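Local coordinates for protein LYND (Lyngbya aestuarii, PDB 4V1T) that probably uses ATP and magnesium, as a YcaO-family cyclodehydratase, to turn residues of a peptide substrate into azoline heterocycles, at residues T503-P508 and G712-V717. Sequence-based numbering, arbitrary orientation.
Sequences THKYLP and GLETLV
Lys505 and Leu507 of strand 503-508 meet Glu714, in the loop leading into strand 716-719, and Leu716, its first residue, in a contact made by side chains alone: a salt bridge whose hydrogen bond is weak, beside a small apolar patch. Strand 491-498 pairs antiparallel with both strands, so the two segments are neighbours with no backbone hydrogen bond between them; the CA atoms of Lys505 and Leu716 are 7.9 Å apart. The lysine chain passes Leu716 at about a right angle, its CG 3.8 Å from Leu716 CD2. Bends at chi2 (-61°) and chi4 (93°) bring its ammonium to the carboxylate of Glu714, with Lys505 NZ 3.3 Å from OE2 of Glu714 and 3.6 Å from OE1 of the same residue. Glu714 reaches across with CG anti to its backbone N (chi1 -179°) and the chain extended beyond. Ser498 is the stronger partner of this carboxylate, hydrogen-bonding OE2. Glu501 comes close to OE2 as well, a like charge that the lysine, in a long and weak ion pair with Glu501, would partly offset. Further along the strand, the ends of Leu507 and Leu716 come together, modelled too close to be trusted in detail; both leucines rest on Val496 of the shared strand. Within the YcaO domain, this is the side-chain layer over one face of an antiparallel sheet, where residues from two strands flanking a common central strand meet across it.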
# COMPACT_ATOMS: atom_id res chain seq x y z
N THR B 503 -1.55 15.71 -40.91
CA THR B 503 -2.86 16.32 -41.14
C THR B 503 -3.96 15.40 -40.61
O THR B 503 -3.67 14.30 -40.14
CB THR B 503 -3.11 16.58 -42.63
OG1 THR B 503 -4.32 17.32 -42.79
CG2 THR B 503 -3.19 15.28 -43.42
N HIS B 504 -5.20 15.84 -40.70
CA HIS B 504 -6.33 15.06 -40.20
C HIS B 504 -6.90 14.17 -41.28
O HIS B 504 -7.18 14.62 -42.38
CB HIS B 504 -7.42 15.97 -39.64
CG HIS B 504 -7.11 16.56 -38.31
ND1 HIS B 504 -7.07 15.81 -37.15
CD2 HIS B 504 -6.83 17.83 -37.94
CE1 HIS B 504 -6.78 16.59 -36.13
NE2 HIS B 504 -6.62 17.82 -36.58
N LYS B 505 -7.06 12.89 -40.97
CA LYS B 505 -7.83 11.96 -41.78
C LYS B 505 -9.10 11.60 -41.02
O LYS B 505 -9.36 12.16 -39.95
CB LYS B 505 -7.02 10.72 -42.12
CG LYS B 505 -5.73 10.99 -42.89
CD LYS B 505 -5.99 11.65 -44.24
CE LYS B 505 -4.75 11.62 -45.12
NZ LYS B 505 -4.72 10.43 -46.01
N TYR B 506 -9.89 10.68 -41.56
CA TYR B 506 -11.15 10.29 -40.94
C TYR B 506 -11.40 8.78 -41.02
O TYR B 506 -11.30 8.18 -42.09
CB TYR B 506 -12.32 11.01 -41.60
CG TYR B 506 -12.36 12.48 -41.29
CD1 TYR B 506 -12.95 12.96 -40.12
CD2 TYR B 506 -11.82 13.40 -42.17
CE1 TYR B 506 -12.99 14.31 -39.84
CE2 TYR B 506 -11.85 14.76 -41.90
CZ TYR B 506 -12.43 15.21 -40.74
OH TYR B 506 -12.46 16.56 -40.48
N LEU B 507 -11.72 8.21 -39.86
CA LEU B 507 -12.19 6.83 -39.78
C LEU B 507 -13.60 6.84 -39.20
O LEU B 507 -13.97 7.76 -38.47
CB LEU B 507 -11.28 5.98 -38.89
CG LEU B 507 -10.01 5.44 -39.53
CD1 LEU B 507 -8.91 6.47 -39.42
CD2 LEU B 507 -9.57 4.15 -38.86
N PRO B 508 -14.39 5.79 -39.51
CA PRO B 508 -15.69 5.70 -38.83
C PRO B 508 -15.52 5.64 -37.31
O PRO B 508 -14.61 4.97 -36.82
CB PRO B 508 -16.31 4.41 -39.40
CG PRO B 508 -15.20 3.68 -40.09
CD PRO B 508 -14.19 4.71 -40.49
N GLY B 712 5.13 1.62 -47.35
CA GLY B 712 3.92 2.12 -48.00
C GLY B 712 2.73 2.13 -47.06
O GLY B 712 1.62 1.84 -47.49
N LEU B 713 2.97 2.46 -45.79
CA LEU B 713 1.94 2.42 -44.75
C LEU B 713 1.81 3.76 -44.02
O LEU B 713 2.81 4.36 -43.61
CB LEU B 713 2.26 1.32 -43.75
CG LEU B 713 2.31 -0.11 -44.32
CD1 LEU B 713 2.81 -1.09 -43.27
CD2 LEU B 713 0.95 -0.54 -44.83
N GLU B 714 0.57 4.21 -43.85
CA GLU B 714 0.27 5.44 -43.11
C GLU B 714 -0.06 5.12 -41.65
O GLU B 714 -0.72 4.13 -41.37
CB GLU B 714 -0.89 6.17 -43.78
CG GLU B 714 -1.28 7.48 -43.12
CD GLU B 714 -2.36 8.22 -43.90
OE1 GLU B 714 -3.17 7.55 -44.57
OE2 GLU B 714 -2.39 9.46 -43.83
N THR B 715 0.39 5.96 -40.73
CA THR B 715 0.14 5.75 -39.30
C THR B 715 -0.72 6.87 -38.72
O THR B 715 -0.32 8.03 -38.71
CB THR B 715 1.45 5.65 -38.50
OG1 THR B 715 1.86 6.95 -38.08
CG2 THR B 715 2.54 5.00 -39.32
N LEU B 716 -1.91 6.52 -38.25
CA LEU B 716 -2.84 7.48 -37.67
C LEU B 716 -2.88 7.36 -36.16
O LEU B 716 -2.48 6.35 -35.60
CB LEU B 716 -4.26 7.25 -38.22
CG LEU B 716 -4.48 7.49 -39.72
CD1 LEU B 716 -5.89 7.08 -40.12
CD2 LEU B 716 -4.20 8.93 -40.11
N VAL B 717 -3.38 8.41 -35.50
CA VAL B 717 -3.55 8.41 -34.05
C VAL B 717 -4.86 9.07 -33.66
O VAL B 717 -5.19 10.15 -34.15
CB VAL B 717 -2.42 9.16 -33.34
CG1 VAL B 717 -2.53 8.97 -31.84
CG2 VAL B 717 -1.06 8.69 -33.84